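Local structure of precorrin-6A reductase (Rhodobacter capsulatus, 4X7G) at residues 29-34 with 45-50; 8-13 with 69-74; 121-126 with 146-151. The protein catalyses the NADPH-dependent reduction of the macrocycle of precorrin-6A, a step on the way to cobalamin (vitamin B12). All coordinates share one frame; numbering follows the deposited sequence.

Contact 1. Residues 29-34 with 45-50. With NAP (NADP nicotinamide-adenine-dinucleotide phosphate), chain B.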
loop_
_atom_site.group_PDB
_atom_site.type_symbol
_atom_site.label_atom_id
_atom_site.label_comp_id
_atom_site.label_asym_id
_atom_site.label_seq_id
_atom_site.Cartn_x
_atom_site.Cartn_y
_atom_site.Cartn_z
ATOM N N PHE A 29 16.086 2.720 -2.726
ATOM C CA PHE A 29 14.763 2.367 -2.294
ATOM C C PHE A 29 14.448 3.018 -1.004
ATOM O O PHE A 29 15.332 3.057 -0.091
ATOM C CB PHE A 29 14.715 0.851 -2.156
ATOM C CG PHE A 29 13.317 0.290 -1.954
ATOM C CD1 PHE A 29 12.718 0.253 -0.746
ATOM C CD2 PHE A 29 12.664 -0.274 -3.028
ATOM C CE1 PHE A 29 11.435 -0.307 -0.583
ATOM C CE2 PHE A 29 11.397 -0.820 -2.841
ATOM C CZ PHE A 29 10.852 -0.875 -1.657
ATOM N N SER A 30 13.243 3.526 -0.761
ATOM C CA SER A 30 12.897 4.194 0.463
ATOM C C SER A 30 11.710 3.543 1.157
ATOM O O SER A 30 10.601 3.490 0.568
ATOM C CB SER A 30 12.588 5.633 0.203
ATOM O OG SER A 30 12.277 6.354 1.395
ATOM N N TYR A 31 11.886 3.186 2.438
ATOM C CA TYR A 31 10.789 2.856 3.349
ATOM C C TYR A 31 10.562 4.022 4.321
ATOM O O TYR A 31 11.485 4.677 4.729
ATOM C CB TYR A 31 11.156 1.643 4.168
ATOM C CG TYR A 31 11.133 0.303 3.501
ATOM C CD1 TYR A 31 9.950 -0.280 2.996
ATOM C CD2 TYR A 31 12.284 -0.541 3.425
ATOM C CE1 TYR A 31 9.911 -1.552 2.460
ATOM C CE2 TYR A 31 12.247 -1.794 2.879
ATOM C CZ TYR A 31 11.048 -2.327 2.491
ATOM O OH TYR A 31 10.929 -3.660 2.024
ATOM N N ALA A 32 9.325 4.133 4.738
ATOM C CA ALA A 32 8.973 5.081 5.797
ATOM C C ALA A 32 9.502 4.668 7.172
ATOM O O ALA A 32 9.690 5.562 8.020
ATOM C CB ALA A 32 7.452 5.119 5.921
ATOM N N GLY A 33 9.676 3.433 7.398
ATOM C CA GLY A 33 9.986 2.930 8.749
ATOM C C GLY A 33 8.750 2.664 9.584
ATOM O O GLY A 33 8.879 2.778 10.826
ATOM N N ARG A 34 7.607 2.349 8.974
ATOM C CA ARG A 34 6.354 2.082 9.720
ATOM C C ARG A 34 6.415 0.736 10.406
ATOM O O ARG A 34 5.607 0.514 11.380
ATOM C CB ARG A 34 5.164 2.177 8.760
ATOM C CG ARG A 34 3.816 2.425 9.428
ATOM C CD ARG A 34 3.684 3.835 10.050
ATOM N NE ARG A 34 3.665 4.912 9.063
ATOM C CZ ARG A 34 4.668 5.776 8.838
ATOM N NH1 ARG A 34 5.775 5.792 9.594
ATOM N NH2 ARG A 34 4.526 6.647 7.866
ATOM N N THR A 45 18.985 0.906 0.619
ATOM C CA THR A 45 17.657 1.225 1.174
ATOM C C THR A 45 17.751 2.267 2.263
ATOM O O THR A 45 18.429 2.025 3.270
ATOM C CB THR A 45 16.984 -0.015 1.669
ATOM O OG1 THR A 45 16.738 -0.894 0.513
ATOM C CG2 THR A 45 15.660 0.233 2.341
ATOM N N ARG A 46 17.054 3.368 2.142
ATOM C CA ARG A 46 16.894 4.368 3.199
ATOM C C ARG A 46 15.627 4.080 3.949
ATOM O O ARG A 46 14.660 3.508 3.386
ATOM C CB ARG A 46 16.940 5.727 2.678
ATOM C CG ARG A 46 15.808 6.140 1.844
ATOM C CD ARG A 46 15.716 7.622 1.501
ATOM N NE ARG A 46 15.738 8.466 2.682
ATOM C CZ ARG A 46 14.755 8.482 3.578
ATOM N NH1 ARG A 46 13.646 7.793 3.462
ATOM N NH2 ARG A 46 14.931 9.319 4.611
ATOM N N ILE A 47 15.611 4.351 5.257
ATOM C CA ILE A 47 14.477 4.041 6.135
ATOM C C ILE A 47 14.174 5.250 6.993
ATOM O O ILE A 47 15.080 5.681 7.753
ATOM C CB ILE A 47 14.774 2.795 6.945
ATOM C CG1 ILE A 47 15.034 1.554 6.089
ATOM C CG2 ILE A 47 13.490 2.589 7.823
ATOM C CD1 ILE A 47 15.491 0.260 6.812
ATOM N N GLY A 48 12.999 5.803 6.876
ATOM C CA GLY A 48 12.610 6.980 7.672
ATOM C C GLY A 48 11.926 7.984 6.835
ATOM O O GLY A 48 12.032 8.012 5.606
ATOM N N GLY A 49 11.182 8.897 7.466
ATOM C CA GLY A 49 10.644 10.006 6.720
ATOM C C GLY A 49 11.702 10.983 6.196
ATOM O O GLY A 49 12.843 10.857 6.541
ATOM N N PHE A 50 11.300 11.866 5.313
ATOM C CA PHE A 50 12.192 12.886 4.799
ATOM C C PHE A 50 12.112 14.221 5.604
ATOM O O PHE A 50 12.999 15.073 5.387
ATOM C CB PHE A 50 11.907 13.203 3.320
ATOM C CG PHE A 50 12.088 12.010 2.422
ATOM C CD1 PHE A 50 13.364 11.717 1.930
ATOM C CD2 PHE A 50 11.049 11.200 2.084
ATOM C CE1 PHE A 50 13.522 10.622 1.087
ATOM C CE2 PHE A 50 11.208 10.126 1.220
ATOM C CZ PHE A 50 12.428 9.836 0.743
HETATM P PA NAP B . 1.468 8.516 4.463
HETATM O O1A NAP B . 0.382 8.798 5.493
HETATM O O2A NAP B . 1.241 8.920 3.174
HETATM O O5B NAP B . 2.836 9.051 4.921
HETATM C C5B NAP B . 3.121 9.760 6.144
HETATM C C4B NAP B . 4.556 10.215 6.266
HETATM O O4B NAP B . 5.428 9.002 6.319
HETATM C C3B NAP B . 5.117 10.865 5.030
HETATM O O3B NAP B . 4.733 12.241 4.986
HETATM C C2B NAP B . 6.566 10.609 5.098
HETATM O O2B NAP B . 7.148 11.367 6.176
HETATM C C1B NAP B . 6.628 9.242 5.552
HETATM N N9A NAP B . 6.649 8.205 4.484
HETATM C C8A NAP B . 5.586 7.553 3.901
HETATM N N7A NAP B . 6.018 6.666 2.964
HETATM C C5A NAP B . 7.372 6.858 2.927
HETATM C C6A NAP B . 8.412 6.226 2.144
HETATM N N6A NAP B . 8.162 5.199 1.320
HETATM N N1A NAP B . 9.692 6.625 2.306
HETATM C C2A NAP B . 9.930 7.657 3.211
HETATM N N3A NAP B . 9.090 8.307 4.017
HETATM C C4A NAP B . 7.811 7.865 3.852
HETATM O O3 NAP B . 1.784 6.940 4.342
HETATM P PN NAP B . 1.541 5.678 5.352
HETATM O O1N NAP B . 0.114 5.162 5.223
HETATM O O2N NAP B . 2.035 5.989 6.699
HETATM O O5D NAP B . 2.427 4.539 4.630
HETATM C C5D NAP B . 3.692 4.146 5.238
HETATM C C4D NAP B . 4.341 3.216 4.334
HETATM O O4D NAP B . 3.638 1.987 4.326
HETATM C C3D NAP B . 4.575 3.703 2.884
HETATM O O3D NAP B . 5.862 3.341 2.360
HETATM C C2D NAP B . 3.478 2.964 2.121
HETATM O O2D NAP B . 3.727 2.639 0.810
HETATM C C1D NAP B . 3.334 1.682 2.986
HETATM N N1N NAP B . 2.032 1.201 2.959
HETATM C C2N NAP B . 1.001 1.737 3.169
HETATM C C3N NAP B . 0.033 0.822 2.954
HETATM C C7N NAP B . -1.012 1.870 3.257
HETATM O O7N NAP B . -0.259 2.958 3.474
HETATM N N7N NAP B . -2.387 1.578 3.231
HETATM C C4N NAP B . 0.357 -0.633 2.482
HETATM C C5N NAP B . 1.722 -1.259 2.261
HETATM C C6N NAP B . 2.417 -0.097 2.525
HETATM P P2B NAP B . 7.866 12.801 5.866
HETATM O O1X NAP B . 8.568 12.984 7.189
HETATM O O2X NAP B . 8.667 12.691 4.702
HETATM O O3X NAP B . 6.807 13.837 5.384
#
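OG of S30 stands anti to its own nitrogen (chi1 -178°), while R46 sends CG up between its nitrogen and carbonyl carbon (chi1 69°), then bends at chi3; the two torsions bring hydroxyl and guanidinium together on the same face of the sheet. NH1 of R46 donates to OG of S30 over 2.9 Å, nearly in the guanidinium plane, and OG donates a hydrogen bond to N1A of the adenine, 2.8 Å away. A serine suits this place because one small group can accept from the arginine and donate to the base, whose N6A donates to the backbone O of S30. NH1 also donates to O of G48 at 2.7 Å, again in plane, and NH2 adds a bond to O of G49; together they fix the guanidinium's rotation, with CE1 of F50 over one face and Y59 adding a cation-pi contact.

Behind these groups, strands 29-31 and 45-47 run parallel, crossing at -22°, as the second and third strands of a Rossmann-type sheet, whose carboxyl ends receive the adenosine half of NADP. R46 N, Y31 N and G48 N make the ladder, the first bonding to O of F29. On the other face F29 points CE1 over the centre of the Y31 ring, 3.6 Å above its plane, and CG2 of T45 packs 3.6 Å from CD2 of Y31. The Y31 hydroxyl is hydrogen-bonded to O of V39 and NE2 of Q41.

Past the strands the loops are shaped for the cofactor. A CB on G49 would run into O1X of the 2'-phosphate, whose O2X accepts from N of F50 at 2.8 Å. CB of A32 rests on the adenine, and R34 reaches round with NE and NH2 to pyrophosphate oxygen O2N, NH2 lying 2.8 Å from it.

Contact 2. Residues 8-13 with 69-74. With NAP (NADP nicotinamide-adenine-dinucleotide phosphate), chain B.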
loop_
_atom_site.group_PDB
_atom_site.type_symbol
_atom_site.label_atom_id
_atom_site.label_comp_id
_atom_site.label_asym_id
_atom_site.label_seq_id
_atom_site.Cartn_x
_atom_site.Cartn_y
_atom_site.Cartn_z
ATOM N N GLY A 8 8.825 3.207 -1.672
ATOM C CA GLY A 8 8.353 1.851 -1.654
ATOM C C GLY A 8 7.246 1.567 -0.700
ATOM O O GLY A 8 6.506 2.475 -0.317
ATOM N N GLY A 9 7.100 0.301 -0.378
ATOM C CA GLY A 9 6.071 -0.165 0.532
ATOM C C GLY A 9 5.010 -1.028 -0.037
ATOM O O GLY A 9 4.076 -1.418 0.668
ATOM N N THR A 10 5.003 -1.295 -1.337
ATOM C CA THR A 10 4.110 -2.156 -2.041
ATOM C C THR A 10 4.736 -3.290 -2.704
ATOM O O THR A 10 5.974 -3.293 -2.985
ATOM C CB THR A 10 3.277 -1.360 -3.063
ATOM O OG1 THR A 10 4.192 -0.858 -4.036
ATOM C CG2 THR A 10 2.495 -0.213 -2.477
ATOM N N THR A 11 3.989 -4.280 -3.202
ATOM C CA THR A 11 4.538 -5.379 -3.991
ATOM C C THR A 11 5.009 -4.750 -5.310
ATOM O O THR A 11 6.035 -5.173 -5.879
ATOM C CB THR A 11 3.543 -6.504 -4.195
ATOM O OG1 THR A 11 3.281 -7.077 -2.892
ATOM C CG2 THR A 11 4.009 -7.550 -5.153
ATOM N N GLU A 12 4.267 -3.783 -5.851
ATOM C CA GLU A 12 4.724 -3.099 -7.064
ATOM C C GLU A 12 6.139 -2.561 -6.841
ATOM O O GLU A 12 6.995 -2.652 -7.752
ATOM C CB GLU A 12 3.703 -2.010 -7.455
ATOM C CG GLU A 12 2.405 -2.597 -8.037
ATOM C CD GLU A 12 1.580 -3.505 -7.075
ATOM O OE1 GLU A 12 1.451 -3.160 -5.905
ATOM O OE2 GLU A 12 1.097 -4.575 -7.510
ATOM N N ALA A 13 6.355 -1.854 -5.740
ATOM C CA ALA A 13 7.682 -1.319 -5.466
ATOM C C ALA A 13 8.737 -2.426 -5.432
ATOM O O ALA A 13 9.865 -2.245 -5.905
ATOM C CB ALA A 13 7.708 -0.566 -4.173
ATOM N N ILE A 69 10.198 7.392 -8.706
ATOM C CA ILE A 69 9.025 6.518 -8.894
ATOM C C ILE A 69 8.355 6.362 -7.559
ATOM O O ILE A 69 8.928 5.826 -6.623
ATOM C CB ILE A 69 9.376 5.144 -9.475
ATOM C CG1 ILE A 69 10.162 5.315 -10.784
ATOM C CG2 ILE A 69 8.058 4.378 -9.679
ATOM C CD1 ILE A 69 9.456 5.997 -11.908
ATOM N N ASP A 70 7.151 6.945 -7.489
ATOM C CA ASP A 70 6.356 6.831 -6.287
ATOM C C ASP A 70 5.565 5.547 -6.348
ATOM O O ASP A 70 4.504 5.498 -6.965
ATOM C CB ASP A 70 5.415 8.047 -6.166
ATOM C CG ASP A 70 4.434 7.893 -5.048
ATOM O OD1 ASP A 70 4.569 6.965 -4.234
ATOM O OD2 ASP A 70 3.468 8.733 -5.011
ATOM N N ALA A 71 6.074 4.482 -5.726
ATOM C CA ALA A 71 5.428 3.174 -5.666
ATOM C C ALA A 71 4.901 2.921 -4.279
ATOM O O ALA A 71 4.864 1.793 -3.826
ATOM C CB ALA A 71 6.350 2.083 -6.167
ATOM N N THR A 72 4.540 3.997 -3.595
ATOM C CA THR A 72 3.881 3.832 -2.273
ATOM C C THR A 72 2.435 3.321 -2.468
ATOM O O THR A 72 1.831 3.368 -3.504
ATOM C CB THR A 72 3.892 5.129 -1.497
ATOM O OG1 THR A 72 3.026 6.132 -2.108
ATOM C CG2 THR A 72 5.276 5.687 -1.269
ATOM N N HIS A 73 1.900 2.910 -1.346
ATOM C CA HIS A 73 0.536 2.498 -1.316
ATOM C C HIS A 73 -0.369 3.621 -1.792
ATOM O O HIS A 73 -0.176 4.778 -1.398
ATOM C CB HIS A 73 0.166 2.079 0.101
ATOM C CG HIS A 73 -1.046 1.219 0.185
ATOM N ND1 HIS A 73 -2.339 1.716 0.113
ATOM C CD2 HIS A 73 -1.151 -0.139 0.180
ATOM C CE1 HIS A 73 -3.180 0.684 0.162
ATOM N NE2 HIS A 73 -2.489 -0.439 0.229
ATOM N N PRO A 74 -1.468 3.263 -2.509
ATOM C CA PRO A 74 -2.399 4.300 -2.919
ATOM C C PRO A 74 -3.042 5.071 -1.780
ATOM O O PRO A 74 -3.490 6.229 -1.946
ATOM C CB PRO A 74 -3.384 3.533 -3.776
ATOM C CG PRO A 74 -2.643 2.407 -4.347
ATOM C CD PRO A 74 -1.685 2.010 -3.257
HETATM P PA NAP B . 1.468 8.516 4.463
HETATM O O1A NAP B . 0.382 8.798 5.493
HETATM O O2A NAP B . 1.241 8.920 3.174
HETATM O O5B NAP B . 2.836 9.051 4.921
HETATM C C5B NAP B . 3.121 9.760 6.144
HETATM C C4B NAP B . 4.556 10.215 6.266
HETATM O O4B NAP B . 5.428 9.002 6.319
HETATM C C3B NAP B . 5.117 10.865 5.030
HETATM O O3B NAP B . 4.733 12.241 4.986
HETATM C C2B NAP B . 6.566 10.609 5.098
HETATM O O2B NAP B . 7.148 11.367 6.176
HETATM C C1B NAP B . 6.628 9.242 5.552
HETATM N N9A NAP B . 6.649 8.205 4.484
HETATM C C8A NAP B . 5.586 7.553 3.901
HETATM N N7A NAP B . 6.018 6.666 2.964
HETATM C C5A NAP B . 7.372 6.858 2.927
HETATM C C6A NAP B . 8.412 6.226 2.144
HETATM N N6A NAP B . 8.162 5.199 1.320
HETATM N N1A NAP B . 9.692 6.625 2.306
HETATM C C2A NAP B . 9.930 7.657 3.211
HETATM N N3A NAP B . 9.090 8.307 4.017
HETATM C C4A NAP B . 7.811 7.865 3.852
HETATM O O3 NAP B . 1.784 6.940 4.342
HETATM P PN NAP B . 1.541 5.678 5.352
HETATM O O1N NAP B . 0.114 5.162 5.223
HETATM O O2N NAP B . 2.035 5.989 6.699
HETATM O O5D NAP B . 2.427 4.539 4.630
HETATM C C5D NAP B . 3.692 4.146 5.238
HETATM C C4D NAP B . 4.341 3.216 4.334
HETATM O O4D NAP B . 3.638 1.987 4.326
HETATM C C3D NAP B . 4.575 3.703 2.884
HETATM O O3D NAP B . 5.862 3.341 2.360
HETATM C C2D NAP B . 3.478 2.964 2.121
HETATM O O2D NAP B . 3.727 2.639 0.810
HETATM C C1D NAP B . 3.334 1.682 2.986
HETATM N N1N NAP B . 2.032 1.201 2.959
HETATM C C2N NAP B . 1.001 1.737 3.169
HETATM C C3N NAP B . 0.033 0.822 2.954
HETATM C C7N NAP B . -1.012 1.870 3.257
HETATM O O7N NAP B . -0.259 2.958 3.474
HETATM N N7N NAP B . -2.387 1.578 3.231
HETATM C C4N NAP B . 0.357 -0.633 2.482
HETATM C C5N NAP B . 1.722 -1.259 2.261
HETATM C C6N NAP B . 2.417 -0.097 2.525
HETATM P P2B NAP B . 7.866 12.801 5.866
HETATM O O1X NAP B . 8.568 12.984 7.189
HETATM O O2X NAP B . 8.667 12.691 4.702
HETATM O O3X NAP B . 6.807 13.837 5.384
#
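The methyl of T10 lies against the backbone joining T72 to H73, with CG2 3.4 Å from N of H73, while its other branch does the polar work. OG1 sits between the backbone nitrogen and carbonyl carbon (chi1 65°), where it donates to O of A71 over 2.7 Å and accepts from N of A13 at 2.9 Å. The second bond makes T10 the N-cap of helix 11-22, and the first ties that cap to the chain leaving strand 67-70. With an alanine here, O of A71 and N of A13 would probably both be left without their mate, and the helix's first turn less firmly held to 69-74. Small residues allow close approach beyond it: CB of A13 meets CB of A71 at 3.6 Å.

This is the cofactor-binding crevice of a Rossmann-type domain, where the glycine-rich loop after the first strand faces the loop after the fourth. G8 offers its O to the nicotinamide-ribose hydroxyl O2D and makes a CA-H...O contact with CA of T72; N of H73 donates to the same O2D over 2.8 Å in a nearly straight bond (167°). At the backbone angles of G9 a CB would be jammed, and it would also strike O2D.

The second loop is braced from behind. OD1 of D70 takes both N and OG1 of T72, the former closing an Asx turn, while OD2 forms a salt bridge with R228. The H73 imidazole is sandwiched between CD of P74 and the carboxamide N7N of NADP, though the modelled nicotinamide lies too close to trust its fine geometry.

Contact 3. Residues 121-126 with 146-151; sequences AALPQA and PQHHYL
L123 and Y150 make the tight end of this contact, the leucine's CD1 coming at the edge of the phenol ring 3.5 Å from OH, which itself bonds to A145. The same leucine lays CB 3.8 Å from NE2 of H148, so that a branched apolar chain fills the corner between two buried rings. CB of H148 in turn covers one face of the Y150 ring. The imidazole edge is lined by backbone oxygens: O of P124 lies 3.0 Å from both CE1 and NE2 of H148, and O of A126 3.3 Å from CE1, while ND1 is hydrogen-bonded to the backbone N of A128.

These residues belong to the second Rossmann-like domain, where the loop leaving helix 116-122 toward strand 129-132 closes over the start of strand 149-154, the neighbour of 129-132 in the parallel sheet.

Outward the packing thins. Q147, bent at chi2 (-87°), stands CG over the centre of the H148 ring and brings NE2 to O of Q125 in a bond of 3.0 Å (161°), its long side chain spanning two loops at the surface. Beside it a water sits 3.0 Å from NE2 of H148, in the plane of the ring.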
loop_
_atom_site.group_PDB
_atom_site.type_symbol
_atom_site.label_atom_id
_atom_site.label_comp_id
_atom_site.label_asym_id
_atom_site.label_seq_id
_atom_site.Cartn_x
_atom_site.Cartn_y
_atom_site.Cartn_z
ATOM N N ALA A 121 -19.325 2.969 9.733
ATOM C CA ALA A 121 -20.798 3.179 9.667
ATOM C C ALA A 121 -21.488 2.164 8.861
ATOM O O ALA A 121 -22.704 1.984 9.022
ATOM C CB ALA A 121 -21.063 4.571 9.184
ATOM N N ALA A 122 -20.826 1.469 7.922
ATOM C CA ALA A 122 -21.419 0.453 7.076
ATOM C C ALA A 122 -21.671 -0.829 7.732
ATOM O O ALA A 122 -22.437 -1.667 7.241
ATOM C CB ALA A 122 -20.560 0.266 5.805
ATOM N N LEU A 123 -20.934 -1.113 8.823
ATOM C CA LEU A 123 -21.083 -2.389 9.466
ATOM C C LEU A 123 -22.502 -2.570 10.047
ATOM O O LEU A 123 -23.069 -1.538 10.481
ATOM C CB LEU A 123 -20.081 -2.527 10.588
ATOM C CG LEU A 123 -18.620 -2.651 10.098
ATOM C CD1 LEU A 123 -17.674 -2.648 11.289
ATOM C CD2 LEU A 123 -18.435 -3.891 9.308
ATOM N N PRO A 124 -22.994 -3.759 10.067
ATOM C CA PRO A 124 -24.340 -3.945 10.663
ATOM C C PRO A 124 -24.377 -3.656 12.123
ATOM O O PRO A 124 -23.370 -3.615 12.843
ATOM C CB PRO A 124 -24.599 -5.382 10.347
ATOM C CG PRO A 124 -23.263 -6.028 10.352
ATOM C CD PRO A 124 -22.293 -5.034 9.781
ATOM N N GLN A 125 -25.618 -3.423 12.647
ATOM C CA GLN A 125 -25.759 -3.211 14.041
ATOM C C GLN A 125 -25.493 -4.450 14.948
ATOM O O GLN A 125 -24.837 -4.348 15.963
ATOM C CB GLN A 125 -27.180 -2.589 14.269
ATOM C CG GLN A 125 -27.354 -2.198 15.719
ATOM C CD GLN A 125 -26.502 -0.977 16.044
ATOM O OE1 GLN A 125 -26.008 -0.227 15.132
ATOM N NE2 GLN A 125 -26.221 -0.799 17.318
ATOM N N ALA A 126 -26.068 -5.540 14.562
ATOM C CA ALA A 126 -25.934 -6.812 15.306
ATOM C C ALA A 126 -24.495 -7.314 15.177
ATOM O O ALA A 126 -23.885 -7.182 14.063
ATOM C CB ALA A 126 -26.826 -7.797 14.611
ATOM N N PRO A 146 -17.780 -1.046 18.625
ATOM C CA PRO A 146 -17.063 -2.013 19.442
ATOM C C PRO A 146 -17.741 -3.307 19.602
ATOM O O PRO A 146 -17.066 -4.245 20.168
ATOM C CB PRO A 146 -16.937 -1.244 20.778
ATOM C CG PRO A 146 -18.184 -0.435 20.826
ATOM C CD PRO A 146 -18.336 0.084 19.423
ATOM N N GLN A 147 -18.980 -3.457 19.254
ATOM C CA GLN A 147 -19.767 -4.655 19.484
ATOM C C GLN A 147 -19.331 -5.911 18.695
ATOM O O GLN A 147 -19.752 -7.054 18.998
ATOM C CB GLN A 147 -21.261 -4.440 19.266
ATOM C CG GLN A 147 -21.757 -4.257 17.843
ATOM C CD GLN A 147 -21.694 -2.811 17.362
ATOM O OE1 GLN A 147 -20.854 -1.952 17.778
ATOM N NE2 GLN A 147 -22.530 -2.550 16.392
ATOM N N HIS A 148 -18.616 -5.699 17.590
ATOM C CA HIS A 148 -18.257 -6.830 16.698
ATOM C C HIS A 148 -17.089 -7.618 17.269
ATOM O O HIS A 148 -16.280 -7.048 18.011
ATOM C CB HIS A 148 -17.926 -6.280 15.320
ATOM C CG HIS A 148 -19.092 -5.559 14.740
ATOM N ND1 HIS A 148 -20.273 -6.197 14.521
ATOM C CD2 HIS A 148 -19.275 -4.264 14.418
ATOM C CE1 HIS A 148 -21.153 -5.306 14.044
ATOM N NE2 HIS A 148 -20.578 -4.140 13.949
ATOM N N HIS A 149 -16.978 -8.842 16.745
ATOM C CA HIS A 149 -15.664 -9.514 16.845
ATOM C C HIS A 149 -14.811 -9.097 15.632
ATOM O O HIS A 149 -15.339 -9.208 14.508
ATOM C CB HIS A 149 -15.827 -11.028 16.848
ATOM C CG HIS A 149 -14.532 -11.739 16.635
ATOM N ND1 HIS A 149 -13.515 -11.702 17.549
ATOM C CD2 HIS A 149 -14.059 -12.433 15.586
ATOM C CE1 HIS A 149 -12.466 -12.289 17.055
ATOM N NE2 HIS A 149 -12.766 -12.773 15.890
ATOM N N TYR A 150 -13.626 -8.679 15.858
ATOM C CA TYR A 150 -12.727 -8.248 14.840
ATOM C C TYR A 150 -11.548 -9.201 14.711
ATOM O O TYR A 150 -10.946 -9.615 15.735
ATOM C CB TYR A 150 -12.226 -6.851 15.065
ATOM C CG TYR A 150 -13.274 -5.767 14.948
ATOM C CD1 TYR A 150 -13.778 -5.466 13.712
ATOM C CD2 TYR A 150 -13.802 -5.101 16.055
ATOM C CE1 TYR A 150 -14.760 -4.459 13.573
ATOM C CE2 TYR A 150 -14.767 -4.139 15.939
ATOM C CZ TYR A 150 -15.196 -3.809 14.682
ATOM O OH TYR A 150 -16.142 -2.789 14.481
ATOM N N LEU A 151 -11.192 -9.517 13.493
ATOM C CA LEU A 151 -9.919 -10.155 13.147
ATOM C C LEU A 151 -8.987 -9.113 12.630
ATOM O O LEU A 151 -9.398 -8.362 11.673
ATOM C CB LEU A 151 -10.143 -11.255 12.144
ATOM C CG LEU A 151 -8.868 -11.955 11.573
ATOM C CD1 LEU A 151 -8.159 -12.736 12.687
ATOM C CD2 LEU A 151 -9.182 -12.846 10.435
HETATM O O HOH W 1 -21.924 -1.491 13.690
#

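Overall arrangement
Contacts 1 and 2 belong to the first parallel sheet, with centres about 12 Å apart, and touch where O of S30 probably accepts from N of G8. Along the chain the two segments of contact 1 fall between those of contact 2, and both meet the same NADP: contact 1 the adenosine half and, through R34, the pyrophosphate, contact 2 the nicotinamide ribose. Contact 3 comes later, in the second sheet, its centre about 34 Å from that of contact 1 and 31 Å from contact 2's. The sheets exchange edge strands: 109-113 closes the second and 229-231 the first. Precorrin and NADP lie between the two domains, interlocked by these strands, with contact 3 at the far end.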